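Long-range contacts in solute-binding protein (Thermoactinomyces vulgaris, PDB 2ZYN), which probably captures cyclodextrins or related maltose-type sugars outside the cell and delivers them to a membrane sugar transporter: residues Leu59-Lys64 / Asp76-Pro81; Trp80-Leu85 / Ile279-Trp284; Ala127-Ala132 / Thr316-Pro321. All coordinates share one frame; numbering follows the deposited sequence.

Interaction 1: Leu59-Lys64 / Asp76-Pro81. With GLC (alpha-D-glucopyranose), chain B; GLC (alpha-D-glucopyranose), chain C; GLC (alpha-D-glucopyranose), chain D.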
# COMPACT_ATOMS: atom_id res chain seq x y z
N LEU A 59 2.35 9.09 0.56
CA LEU A 59 1.41 9.39 1.64
C LEU A 59 1.21 10.89 1.97
O LEU A 59 0.42 11.23 2.86
CB LEU A 59 1.75 8.53 2.88
CG LEU A 59 1.72 6.99 2.69
CD1 LEU A 59 2.20 6.26 3.95
CD2 LEU A 59 0.33 6.50 2.31
N LYS A 60 1.94 11.77 1.26
CA LYS A 60 1.80 13.21 1.45
C LYS A 60 1.02 13.85 0.30
O LYS A 60 0.56 14.99 0.43
CB LYS A 60 3.16 13.88 1.63
CG LYS A 60 3.87 13.52 2.94
CD LYS A 60 5.16 14.32 3.13
CE LYS A 60 4.89 15.76 3.58
NZ LYS A 60 6.14 16.55 3.75
N GLN A 61 0.87 13.12 -0.81
CA GLN A 61 0.26 13.67 -2.02
C GLN A 61 -1.18 14.15 -1.86
O GLN A 61 -1.53 15.22 -2.37
CB GLN A 61 0.35 12.68 -3.20
CG GLN A 61 1.74 12.60 -3.81
CD GLN A 61 1.78 11.96 -5.19
OE1 GLN A 61 2.78 11.37 -5.59
NE2 GLN A 61 0.68 12.08 -5.93
N GLN A 62 -2.01 13.37 -1.17
CA GLN A 62 -3.43 13.73 -0.99
C GLN A 62 -3.57 14.99 -0.15
O GLN A 62 -4.38 15.86 -0.47
CB GLN A 62 -4.23 12.56 -0.39
CG GLN A 62 -5.72 12.85 -0.22
CD GLN A 62 -6.58 11.59 -0.16
OE1 GLN A 62 -7.79 11.66 0.07
NE2 GLN A 62 -5.96 10.44 -0.36
N GLU A 63 -2.78 15.08 0.91
CA GLU A 63 -2.78 16.26 1.77
C GLU A 63 -2.26 17.49 1.04
O GLU A 63 -2.81 18.58 1.20
CB GLU A 63 -1.99 16.01 3.06
CG GLU A 63 -2.62 15.00 4.02
CD GLU A 63 -4.03 15.38 4.46
OE1 GLU A 63 -4.29 16.59 4.68
OE2 GLU A 63 -4.88 14.48 4.58
N LYS A 64 -1.23 17.31 0.22
CA LYS A 64 -0.65 18.41 -0.55
C LYS A 64 -1.60 18.94 -1.63
O LYS A 64 -1.69 20.16 -1.84
CB LYS A 64 0.69 17.98 -1.18
CG LYS A 64 1.48 19.12 -1.82
CD LYS A 64 2.72 18.60 -2.53
CE LYS A 64 3.54 19.72 -3.15
NZ LYS A 64 4.18 20.58 -2.12
N ASP A 76 -1.49 17.80 -12.32
CA ASP A 76 -2.58 17.27 -13.14
C ASP A 76 -2.84 15.81 -12.78
O ASP A 76 -3.98 15.42 -12.56
CB ASP A 76 -2.22 17.39 -14.62
CG ASP A 76 -2.04 18.82 -15.06
OD1 ASP A 76 -3.06 19.54 -15.18
OD2 ASP A 76 -0.89 19.24 -15.28
N LEU A 77 -1.76 15.02 -12.74
CA LEU A 77 -1.82 13.62 -12.34
C LEU A 77 -1.14 13.41 -10.99
O LEU A 77 -0.04 13.92 -10.75
CB LEU A 77 -1.16 12.72 -13.39
CG LEU A 77 -2.01 12.03 -14.47
CD1 LEU A 77 -3.19 12.85 -14.94
CD2 LEU A 77 -1.13 11.62 -15.64
N VAL A 78 -1.82 12.66 -10.13
CA VAL A 78 -1.34 12.35 -8.78
C VAL A 78 -1.49 10.84 -8.54
O VAL A 78 -2.14 10.15 -9.31
CB VAL A 78 -2.14 13.14 -7.71
CG1 VAL A 78 -1.88 14.64 -7.84
CG2 VAL A 78 -3.64 12.84 -7.80
N THR A 79 -0.87 10.35 -7.47
CA THR A 79 -0.95 8.92 -7.13
C THR A 79 -0.94 8.65 -5.63
O THR A 79 -0.19 9.29 -4.88
CB THR A 79 0.18 8.11 -7.84
OG1 THR A 79 -0.01 6.71 -7.60
CG2 THR A 79 1.57 8.55 -7.37
N TRP A 80 -1.78 7.71 -5.21
CA TRP A 80 -1.78 7.17 -3.85
C TRP A 80 -2.58 5.87 -3.79
O TRP A 80 -3.41 5.63 -4.68
CB TRP A 80 -2.28 8.18 -2.80
CG TRP A 80 -3.62 8.80 -3.07
CD1 TRP A 80 -4.84 8.22 -2.89
CD2 TRP A 80 -3.87 10.13 -3.53
NE1 TRP A 80 -5.84 9.10 -3.22
CE2 TRP A 80 -5.27 10.29 -3.61
CE3 TRP A 80 -3.04 11.21 -3.87
CZ2 TRP A 80 -5.87 11.48 -4.04
CZ3 TRP A 80 -3.64 12.40 -4.30
CH2 TRP A 80 -5.04 12.52 -4.37
N PRO A 81 -2.33 5.03 -2.77
CA PRO A 81 -3.11 3.79 -2.64
C PRO A 81 -4.61 4.05 -2.53
O PRO A 81 -5.03 5.06 -1.96
CB PRO A 81 -2.57 3.15 -1.36
CG PRO A 81 -1.22 3.75 -1.17
CD PRO A 81 -1.32 5.15 -1.69
C1 GLC B . -2.65 7.03 5.85
C2 GLC B . -2.46 8.37 5.18
C3 GLC B . -1.09 8.94 5.50
C4 GLC B . -0.76 8.99 7.04
C5 GLC B . -1.11 7.62 7.69
C6 GLC B . -1.12 7.60 9.23
O2 GLC B . -2.67 8.31 3.77
O3 GLC B . -0.84 10.19 4.92
O4 GLC B . 0.65 9.18 7.09
O5 GLC B . -2.40 7.12 7.27
O6 GLC B . -2.05 8.61 9.68
C1 GLC C . -1.50 2.21 3.90
C2 GLC C . -2.59 3.07 3.28
C3 GLC C . -2.35 4.55 3.60
C4 GLC C . -2.17 4.81 5.13
C5 GLC C . -1.14 3.84 5.73
C6 GLC C . -1.09 3.85 7.24
O2 GLC C . -2.69 2.87 1.88
O3 GLC C . -3.32 5.42 3.07
O4 GLC C . -1.68 6.11 5.28
O5 GLC C . -1.40 2.47 5.32
O6 GLC C . 0.10 3.25 7.70
C1 GLC D . 3.05 0.57 1.49
C2 GLC D . 1.74 0.62 0.67
C3 GLC D . 0.65 1.58 1.29
C4 GLC D . 0.58 1.53 2.83
C5 GLC D . 1.98 1.66 3.47
C6 GLC D . 1.94 1.57 5.00
O2 GLC D . 2.00 1.02 -0.69
O3 GLC D . -0.64 1.22 0.83
O4 GLC D . -0.25 2.58 3.32
O5 GLC D . 2.87 0.65 2.96
O6 GLC D . 3.12 2.14 5.51
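Q62 lies across one face of the W80 indole. A CH-pi interaction sets the geometry: Q62 CB stands 3.8 Å from the centroid of the six-membered ring of W80, only 5° off the ring normal. With CG anti to the backbone N (chi1 -178°) and the chain extended beyond it, Q62 runs on toward the pyrrole side, where its amide, tilted 26° to the ring, puts NE2 3.1 Å above the plane near the rim. Q62 NE2 and W80 NE1 approach to 3.2 Å, but both are donors, so this is contact without a hydrogen bond; Q62 OE1 has its own partner in K91.

Van der Waals contact continues along the helix start. Q61 CB meets the rim of the same indole near its plane, 3.8 Å from W80 CE3, and the Q61 side chain reaches the backbone of T79. Y285 and A88 also touch W80. Were W80 replaced by alanine, the Q62 chain would probably lose the ring face it lies on, and a gap is likely to open beside the first turn of helix 61-68.

L59, just before the helix, supplies a polar sugar contact. Its backbone O accepts a hydrogen bond of 2.6 Å from O3 of the chain B glucose, while L59 CD2 reaches within 3.6 Å of C3 in the chain C glucose; P81 also touches the chain C and chain D units. The chemistry thus differs by place: around W80, CH-pi and van der Waals contact with Q61 and Q62 prevails, whereas the L59 carbonyl offers the sugar a hydrogen-bond acceptor.

Interaction 2: Trp80-Leu85 / Ile279-Trp284. With GLC (alpha-D-glucopyranose), chain C; GLC (alpha-D-glucopyranose), chain B; GLC (alpha-D-glucopyranose), chain D.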
# COMPACT_ATOMS: atom_id res chain seq x y z
N TRP A 80 -1.78 7.71 -5.21
CA TRP A 80 -1.78 7.17 -3.85
C TRP A 80 -2.58 5.87 -3.79
O TRP A 80 -3.41 5.63 -4.68
CB TRP A 80 -2.28 8.18 -2.80
CG TRP A 80 -3.62 8.80 -3.07
CD1 TRP A 80 -4.84 8.22 -2.89
CD2 TRP A 80 -3.87 10.13 -3.53
NE1 TRP A 80 -5.84 9.10 -3.22
CE2 TRP A 80 -5.27 10.29 -3.61
CE3 TRP A 80 -3.04 11.21 -3.87
CZ2 TRP A 80 -5.87 11.48 -4.04
CZ3 TRP A 80 -3.64 12.40 -4.30
CH2 TRP A 80 -5.04 12.52 -4.37
N PRO A 81 -2.33 5.03 -2.77
CA PRO A 81 -3.11 3.79 -2.64
C PRO A 81 -4.61 4.05 -2.53
O PRO A 81 -5.03 5.06 -1.96
CB PRO A 81 -2.57 3.15 -1.36
CG PRO A 81 -1.22 3.75 -1.17
CD PRO A 81 -1.32 5.15 -1.69
N HIS A 82 -5.41 3.13 -3.06
CA HIS A 82 -6.84 3.34 -3.28
C HIS A 82 -7.69 3.50 -2.02
O HIS A 82 -8.86 3.89 -2.12
CB HIS A 82 -7.39 2.16 -4.08
CG HIS A 82 -7.46 0.90 -3.29
ND1 HIS A 82 -8.62 0.47 -2.67
CD2 HIS A 82 -6.51 -0.01 -2.97
CE1 HIS A 82 -8.38 -0.65 -2.03
NE2 HIS A 82 -7.11 -0.97 -2.20
N ASP A 83 -7.16 3.17 -0.84
CA ASP A 83 -7.96 3.20 0.39
C ASP A 83 -8.59 4.56 0.65
O ASP A 83 -9.70 4.65 1.18
CB ASP A 83 -7.16 2.75 1.62
CG ASP A 83 -5.87 3.51 1.80
OD1 ASP A 83 -4.96 3.34 0.96
OD2 ASP A 83 -5.74 4.26 2.79
N ARG A 84 -7.89 5.62 0.26
CA ARG A 84 -8.38 6.98 0.50
C ARG A 84 -9.07 7.60 -0.71
O ARG A 84 -9.20 8.82 -0.79
CB ARG A 84 -7.24 7.87 1.01
CG ARG A 84 -6.74 7.51 2.40
CD ARG A 84 -5.60 8.42 2.82
NE ARG A 84 -6.04 9.81 2.97
CZ ARG A 84 -5.23 10.85 3.13
NH1 ARG A 84 -3.91 10.69 3.16
NH2 ARG A 84 -5.74 12.07 3.25
N LEU A 85 -9.52 6.77 -1.65
CA LEU A 85 -10.22 7.26 -2.84
C LEU A 85 -11.57 7.91 -2.50
O LEU A 85 -11.84 9.03 -2.92
CB LEU A 85 -10.40 6.15 -3.87
CG LEU A 85 -11.12 6.51 -5.17
CD1 LEU A 85 -10.35 7.57 -5.96
CD2 LEU A 85 -11.34 5.28 -6.02
N ILE A 279 -4.92 -5.88 0.34
CA ILE A 279 -4.49 -5.69 -1.05
C ILE A 279 -4.58 -4.19 -1.34
O ILE A 279 -5.59 -3.55 -1.03
CB ILE A 279 -5.35 -6.47 -2.07
CG1 ILE A 279 -5.34 -7.97 -1.76
CG2 ILE A 279 -4.88 -6.21 -3.52
CD1 ILE A 279 -6.47 -8.74 -2.43
N GLY A 280 -3.51 -3.64 -1.91
CA GLY A 280 -3.46 -2.23 -2.28
C GLY A 280 -3.36 -2.05 -3.78
O GLY A 280 -2.64 -2.79 -4.46
N VAL A 281 -4.09 -1.08 -4.31
CA VAL A 281 -3.98 -0.69 -5.71
C VAL A 281 -3.51 0.76 -5.79
O VAL A 281 -4.11 1.65 -5.19
CB VAL A 281 -5.30 -0.89 -6.50
CG1 VAL A 281 -5.08 -0.55 -7.97
CG2 VAL A 281 -5.77 -2.34 -6.37
N LYS A 282 -2.41 0.97 -6.51
CA LYS A 282 -1.90 2.31 -6.77
C LYS A 282 -2.21 2.70 -8.21
O LYS A 282 -1.82 2.00 -9.15
CB LYS A 282 -0.40 2.40 -6.47
CG LYS A 282 -0.10 2.31 -4.97
CD LYS A 282 1.37 2.57 -4.62
CE LYS A 282 2.23 1.36 -4.91
NZ LYS A 282 3.38 1.27 -3.97
N GLY A 283 -2.94 3.79 -8.37
CA GLY A 283 -3.28 4.28 -9.70
C GLY A 283 -2.84 5.71 -9.93
O GLY A 283 -2.40 6.39 -9.00
N TRP A 284 -2.94 6.14 -11.18
CA TRP A 284 -2.86 7.56 -11.50
C TRP A 284 -4.26 8.12 -11.37
O TRP A 284 -5.22 7.52 -11.84
CB TRP A 284 -2.34 7.79 -12.92
CG TRP A 284 -0.87 7.52 -13.12
CD1 TRP A 284 -0.32 6.59 -13.95
CD2 TRP A 284 0.22 8.19 -12.49
NE1 TRP A 284 1.05 6.64 -13.88
CE2 TRP A 284 1.41 7.61 -12.99
CE3 TRP A 284 0.32 9.22 -11.54
CZ2 TRP A 284 2.68 8.03 -12.57
CZ3 TRP A 284 1.58 9.64 -11.14
CH2 TRP A 284 2.74 9.04 -11.65
C1 GLC C . -1.50 2.21 3.90
C2 GLC C . -2.59 3.07 3.28
C3 GLC C . -2.35 4.55 3.60
C4 GLC C . -2.17 4.81 5.13
C5 GLC C . -1.14 3.84 5.73
C6 GLC C . -1.09 3.85 7.24
O2 GLC C . -2.69 2.87 1.88
O3 GLC C . -3.32 5.42 3.07
O4 GLC C . -1.68 6.11 5.28
O5 GLC C . -1.40 2.47 5.32
O6 GLC C . 0.10 3.25 7.70
C1 GLC B . -2.65 7.03 5.85
C2 GLC B . -2.46 8.37 5.18
C3 GLC B . -1.09 8.94 5.50
C4 GLC B . -0.76 8.99 7.04
C5 GLC B . -1.11 7.62 7.69
C6 GLC B . -1.12 7.60 9.23
O2 GLC B . -2.67 8.31 3.77
O3 GLC B . -0.84 10.19 4.92
O4 GLC B . 0.65 9.18 7.09
O5 GLC B . -2.40 7.12 7.27
O6 GLC B . -2.05 8.61 9.68
C1 GLC D . 3.05 0.57 1.49
C2 GLC D . 1.74 0.62 0.67
C3 GLC D . 0.65 1.58 1.29
C4 GLC D . 0.58 1.53 2.83
C5 GLC D . 1.98 1.66 3.47
C6 GLC D . 1.94 1.57 5.00
O2 GLC D . 2.00 1.02 -0.69
O3 GLC D . -0.64 1.22 0.83
O4 GLC D . -0.25 2.58 3.32
O5 GLC D . 2.87 0.65 2.96
O6 GLC D . 3.12 2.14 5.51
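H82 turns the edge of its imidazole, not a face, to strand 278-286. NE2 donates to I279 O at 3.2 Å with an N-H...O angle of 178°, and the acceptor lies in the ring plane, so the bond fixes how the ring is rotated. Next to it on the same edge, H82 CD2 comes within 3.0 Å of V281 N, and V281 CB also lies near CD2. A chi1 of 71°, which sets CG between the backbone N and the carbonyl carbon, brings the ring against the strand, and the NE2 bond is consistent with its edge-on turn.

The backbone is held more loosely. V281 O accepts from H82 N at 2.9 Å, but the bond is weak, bent to 130° at the hydrogen. The same oxygen receives a CA-H...O contact from P81 CA at 3.5 Å. K282 passes beside the P81 ring; its amine continues away to a hydrogen bond with a further glucose unit and to acids of interaction 3.

Beyond H82 the side chains turn to sugar. The D83 carboxylate grips two neighbouring hydroxyls of the chain C glucose, O2 reaching OD1 at a very short 2.5 Å and O3 reaching OD2 at 2.7 Å. R84, bent at chi3, donates from NH1 to O2 of the chain B glucose at 2.8 Å, while E63 and E87 hold its other nitrogens by salt bridges. P81 CB approaches O2 of the chain C glucose at 3.3 Å. A carboxylate chelating a vicinal diol, with charged side chains beside it, is typical of the sugar sites of bacterial solute-binding proteins.

Interaction 3: Ala127-Ala132 / Thr316-Pro321. With GLC (alpha-D-glucopyranose), chain D.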
# COMPACT_ATOMS: atom_id res chain seq x y z
N ALA A 127 -0.01 -0.44 -10.11
CA ALA A 127 0.50 -1.50 -9.24
C ALA A 127 -0.59 -2.10 -8.36
O ALA A 127 -1.47 -1.40 -7.87
CB ALA A 127 1.62 -0.96 -8.35
N ILE A 128 -0.52 -3.42 -8.18
CA ILE A 128 -1.35 -4.14 -7.23
C ILE A 128 -0.39 -4.85 -6.27
O ILE A 128 0.63 -5.41 -6.69
CB ILE A 128 -2.32 -5.12 -7.93
CG1 ILE A 128 -3.32 -5.71 -6.93
CG2 ILE A 128 -1.56 -6.18 -8.73
CD1 ILE A 128 -4.64 -6.19 -7.55
N GLU A 129 -0.71 -4.81 -4.98
CA GLU A 129 0.28 -5.20 -3.96
C GLU A 129 -0.29 -5.78 -2.68
O GLU A 129 -1.38 -5.41 -2.23
CB GLU A 129 1.18 -4.00 -3.64
CG GLU A 129 0.48 -2.88 -2.86
CD GLU A 129 1.22 -1.56 -2.90
OE1 GLU A 129 0.75 -0.61 -2.24
OE2 GLU A 129 2.27 -1.45 -3.58
N SER A 130 0.48 -6.69 -2.08
CA SER A 130 0.25 -7.16 -0.72
C SER A 130 1.62 -7.39 -0.10
O SER A 130 2.57 -7.70 -0.81
CB SER A 130 -0.53 -8.46 -0.72
OG SER A 130 -0.53 -9.05 0.56
N VAL A 131 1.72 -7.22 1.21
CA VAL A 131 2.92 -7.63 1.93
C VAL A 131 3.02 -9.15 1.92
O VAL A 131 2.00 -9.84 1.82
CB VAL A 131 2.96 -7.10 3.39
CG1 VAL A 131 3.02 -5.57 3.40
CG2 VAL A 131 1.77 -7.63 4.20
N ALA A 132 4.24 -9.66 2.00
CA ALA A 132 4.47 -11.09 2.18
C ALA A 132 5.70 -11.25 3.06
O ALA A 132 6.21 -10.26 3.59
CB ALA A 132 4.66 -11.79 0.83
N THR A 316 10.90 -0.94 -11.33
CA THR A 316 10.40 -0.67 -9.97
C THR A 316 10.11 -1.93 -9.16
O THR A 316 10.05 -1.88 -7.92
CB THR A 316 9.12 0.19 -9.99
OG1 THR A 316 8.01 -0.61 -10.41
CG2 THR A 316 9.26 1.38 -10.93
N GLY A 317 9.89 -3.05 -9.85
CA GLY A 317 9.54 -4.31 -9.19
C GLY A 317 8.08 -4.43 -8.79
O GLY A 317 7.67 -5.45 -8.24
N GLU A 318 7.30 -3.39 -9.09
CA GLU A 318 5.88 -3.34 -8.73
C GLU A 318 5.02 -4.01 -9.79
O GLU A 318 5.16 -3.73 -10.98
CB GLU A 318 5.42 -1.90 -8.49
CG GLU A 318 6.20 -1.17 -7.41
CD GLU A 318 5.44 -0.01 -6.80
OE1 GLU A 318 5.06 0.93 -7.53
OE2 GLU A 318 5.23 -0.04 -5.57
N ILE A 319 4.12 -4.88 -9.33
CA ILE A 319 3.33 -5.73 -10.22
C ILE A 319 2.19 -4.93 -10.86
O ILE A 319 1.29 -4.46 -10.16
CB ILE A 319 2.73 -6.94 -9.46
CG1 ILE A 319 3.81 -7.68 -8.66
CG2 ILE A 319 2.05 -7.89 -10.44
CD1 ILE A 319 3.25 -8.59 -7.57
N PRO A 320 2.22 -4.79 -12.20
CA PRO A 320 1.16 -4.07 -12.92
C PRO A 320 -0.09 -4.95 -13.09
O PRO A 320 0.01 -6.05 -13.64
CB PRO A 320 1.81 -3.75 -14.27
CG PRO A 320 2.82 -4.82 -14.47
CD PRO A 320 3.25 -5.31 -13.12
N PRO A 321 -1.25 -4.46 -12.61
CA PRO A 321 -2.50 -5.22 -12.73
C PRO A 321 -3.08 -5.09 -14.13
O PRO A 321 -4.25 -4.74 -14.31
CB PRO A 321 -3.40 -4.56 -11.68
CG PRO A 321 -2.90 -3.17 -11.58
CD PRO A 321 -1.44 -3.17 -11.93
C1 GLC D . 3.05 0.57 1.49
C2 GLC D . 1.74 0.62 0.67
C3 GLC D . 0.65 1.58 1.29
C4 GLC D . 0.58 1.53 2.83
C5 GLC D . 1.98 1.66 3.47
C6 GLC D . 1.94 1.57 5.00
O2 GLC D . 2.00 1.02 -0.69
O3 GLC D . -0.64 1.22 0.83
O4 GLC D . -0.25 2.58 3.32
O5 GLC D . 2.87 0.65 2.96
O6 GLC D . 3.12 2.14 5.51
O HOH W 1 3.33 -4.48 -6.64
O HOH W 2 4.10 -2.63 -4.95
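I128 and I319 meet directly on one side and through water on the other, and this divides the contact. On the close side, I128 N donates to I319 O at 2.9 Å with an N-H...O angle of 161°. The same carbonyl oxygen is approached by A127 CA at 3.2 Å in a CA-H...O contact. P321 completes the apolar part: I128 CG2 lies 3.8 Å from P321 CB, the two side chains crossing obliquely, and P321 CD sits against the backbone of A127. The CB atoms of A127 and E318 are also in contact.

On the looser side, water takes over. One molecule donates to I128 O and accepts from I319 N at 2.8 Å, so the two backbones are spaced too widely there for a second direct bond. A second water donates to both E129 OE2 and E318 OE2, at 2.6 Å and 2.9 Å respectively. These carboxylates lie side by side, pointing the same way, their planes 62° apart, with the two OE2 atoms at 3.8 Å. The like charges are probably balanced by K282, which makes salt bridges to both, and by R312 at E318 OE1.

E129 also faces the ligand. Its chi1 of 70° and extended chain carry OE1 to O2 of the chain D glucose, which donates at 2.6 Å. Strand 120-129 belongs to one sheet and strand 132-136, which follows directly, to another; a sugar-binding glutamate at such a passage is consistent with the interlobe crossover and cleft of the periplasmic binding-protein fold.

How the interactions relate
All three contacts are buried and reach one mixed sheet. Interactions 1 and 2 share W80 and P81 on strand 77-81, and T79 OG1 to G283 O, a probable hydrogen bond, joins them. Interaction 3 takes the neighbour on the other side of strand 278-286: G280 N to E129 O is a probable hydrogen bond, and the K282-E318 salt bridge links it to interaction 2. Interactions 1 and 3 do not touch, though both reach the chain D glucose. Their chemistry differs with place: ring-face packing of a helix side chain on W80 in interaction 1, ring-edge and carboxylate hydrogen bonding in interaction 2, and water-bridged acids in interaction 3, which alone includes a partly exposed touching residue, I128.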